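Local coordinates for YkuI protein (Bacillus subtilis, PDB 2BAS) that contains an EAL domain and probably hydrolyses the second messenger cyclic di-GMP, at residues A[240-243]-A[244-248]. Sequence-based numbering, arbitrary orientation.
Sequences QLQY and AWRNG
Two nitrogens of N247 converge on Y243 O at the C-terminal end of helix 238-246. The side-chain amide makes the firmer bond, ND2 lying 2.8 Å from Y243 O with an N-H...O angle of 160° and the acceptor close to the amide plane. The backbone N of N247 gives the same oxygen a second bond, weak and bent. The carboxamide bends back over the helix because CG of N247 is set anti to its carbonyl carbon (chi1 -74°), and this places ND2 over the centre of the Y243 ring, 3.0 Å above its plane. With the two planes 28° apart, the NH2 rests on the phenol face while bonding the same tyrosine's carbonyl. A water donates to N247 OD1 and makes a weak hydrogen bond with Y243 OH. N247 is the first residue to leave helical geometry, and G248 follows with positive phi, leading into strand 249-252; strand 229-233, helix 238-246 and strand 249-252 form a beta-alpha-beta unit of the EAL domain's barrel. Y243 packs against Y232 of strand 229-233 and L216 of helix 211-226. One turn of ordinary helix bonding comes before this end, with A244 N on Q240 O and W245 N on L241 O. NE2 of Q242 lies over one face of the R246 guanidinium, offset toward its rim; NE2 and NE are both donors, so this is packing without a hydrogen bond. The W245 indole reaches the long helix 271-311 and stacks on F278.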
loop_
_atom_site.group_PDB
_atom_site.type_symbol
_atom_site.label_atom_id
_atom_site.label_comp_id
_atom_site.label_asym_id
_atom_site.label_seq_id
_atom_site.Cartn_x
_atom_site.Cartn_y
_atom_site.Cartn_z
ATOM N N GLN A 240 8.249 -7.967 18.226
ATOM C CA GLN A 240 8.319 -6.673 17.532
ATOM C C GLN A 240 9.553 -6.571 16.635
ATOM O O GLN A 240 9.478 -6.046 15.523
ATOM C CB GLN A 240 8.265 -5.518 18.536
ATOM C CG GLN A 240 6.880 -5.317 19.147
ATOM C CD GLN A 240 6.880 -4.441 20.387
ATOM O OE1 GLN A 240 5.933 -3.695 20.620
ATOM N NE2 GLN A 240 7.930 -4.536 21.190
ATOM N N LEU A 241 10.680 -7.087 17.125
ATOM C CA LEU A 241 11.907 -7.170 16.339
ATOM C C LEU A 241 11.695 -8.152 15.195
ATOM O O LEU A 241 12.041 -7.865 14.045
ATOM C CB LEU A 241 13.082 -7.614 17.212
ATOM C CG LEU A 241 14.452 -7.691 16.528
ATOM C CD1 LEU A 241 14.875 -6.335 15.960
ATOM C CD2 LEU A 241 15.497 -8.234 17.487
ATOM N N GLN A 242 11.118 -9.307 15.529
ATOM C CA GLN A 242 10.677 -10.297 14.551
ATOM C C GLN A 242 9.851 -9.609 13.473
ATOM O O GLN A 242 10.165 -9.708 12.287
ATOM C CB GLN A 242 9.873 -11.404 15.258
ATOM C CG GLN A 242 8.685 -12.004 14.477
ATOM C CD GLN A 242 9.093 -13.028 13.430
ATOM O OE1 GLN A 242 9.482 -14.160 13.754
ATOM N NE2 GLN A 242 8.982 -12.643 12.161
ATOM N N TYR A 243 8.822 -8.879 13.889
ATOM C CA TYR A 243 7.938 -8.239 12.936
ATOM C C TYR A 243 8.680 -7.299 11.985
ATOM O O TYR A 243 8.492 -7.380 10.767
ATOM C CB TYR A 243 6.792 -7.512 13.635
ATOM C CG TYR A 243 5.844 -6.895 12.651
ATOM C CD1 TYR A 243 4.760 -7.615 12.163
ATOM C CD2 TYR A 243 6.051 -5.591 12.174
ATOM C CE1 TYR A 243 3.890 -7.051 11.229
ATOM C CE2 TYR A 243 5.192 -5.017 11.240
ATOM C CZ TYR A 243 4.113 -5.755 10.773
ATOM O OH TYR A 243 3.254 -5.196 9.854
ATOM N N ALA A 244 9.511 -6.419 12.544
ATOM C CA ALA A 244 10.253 -5.427 11.759
ATOM C C ALA A 244 11.109 -6.089 10.692
ATOM O O ALA A 244 11.102 -5.701 9.519
ATOM C CB ALA A 244 11.125 -4.585 12.674
ATOM N N TRP A 245 11.836 -7.114 11.115
ATOM C CA TRP A 245 12.722 -7.826 10.233
ATOM C C TRP A 245 11.992 -8.519 9.079
ATOM O O TRP A 245 12.477 -8.501 7.947
ATOM C CB TRP A 245 13.537 -8.819 11.039
ATOM C CG TRP A 245 14.425 -9.622 10.200
ATOM C CD1 TRP A 245 15.704 -9.322 9.846
ATOM C CD2 TRP A 245 14.102 -10.862 9.563
ATOM N NE1 TRP A 245 16.205 -10.309 9.036
ATOM C CE2 TRP A 245 15.242 -11.266 8.845
ATOM C CE3 TRP A 245 12.958 -11.670 9.534
ATOM C CZ2 TRP A 245 15.284 -12.445 8.115
ATOM C CZ3 TRP A 245 12.995 -12.848 8.805
ATOM C CH2 TRP A 245 14.153 -13.227 8.104
ATOM N N ARG A 246 10.838 -9.130 9.343
ATOM C CA ARG A 246 10.121 -9.844 8.276
ATOM C C ARG A 246 9.376 -8.862 7.366
ATOM O O ARG A 246 8.967 -9.214 6.266
ATOM C CB ARG A 246 9.184 -10.922 8.851
ATOM C CG ARG A 246 7.714 -10.574 8.814
ATOM C CD ARG A 246 6.991 -10.963 10.085
ATOM N NE ARG A 246 6.638 -12.374 10.159
ATOM C CZ ARG A 246 5.922 -12.902 11.150
ATOM N NH1 ARG A 246 5.496 -12.122 12.140
ATOM N NH2 ARG A 246 5.637 -14.206 11.158
ATOM N N ASN A 247 9.234 -7.621 7.828
ATOM C CA ASN A 247 8.497 -6.598 7.094
ATOM C C ASN A 247 9.333 -5.466 6.510
ATOM O O ASN A 247 8.955 -4.301 6.607
ATOM C CB ASN A 247 7.367 -6.046 7.964
ATOM C CG ASN A 247 6.215 -7.024 8.083
ATOM O OD1 ASN A 247 5.407 -7.155 7.172
ATOM N ND2 ASN A 247 6.146 -7.725 9.203
ATOM N N GLY A 248 10.464 -5.814 5.904
ATOM C CA GLY A 248 11.317 -4.841 5.220
ATOM C C GLY A 248 12.072 -3.827 6.061
ATOM O O GLY A 248 12.630 -2.878 5.515
HETATM O O HOH W 1 2.260 -6.794 7.115
#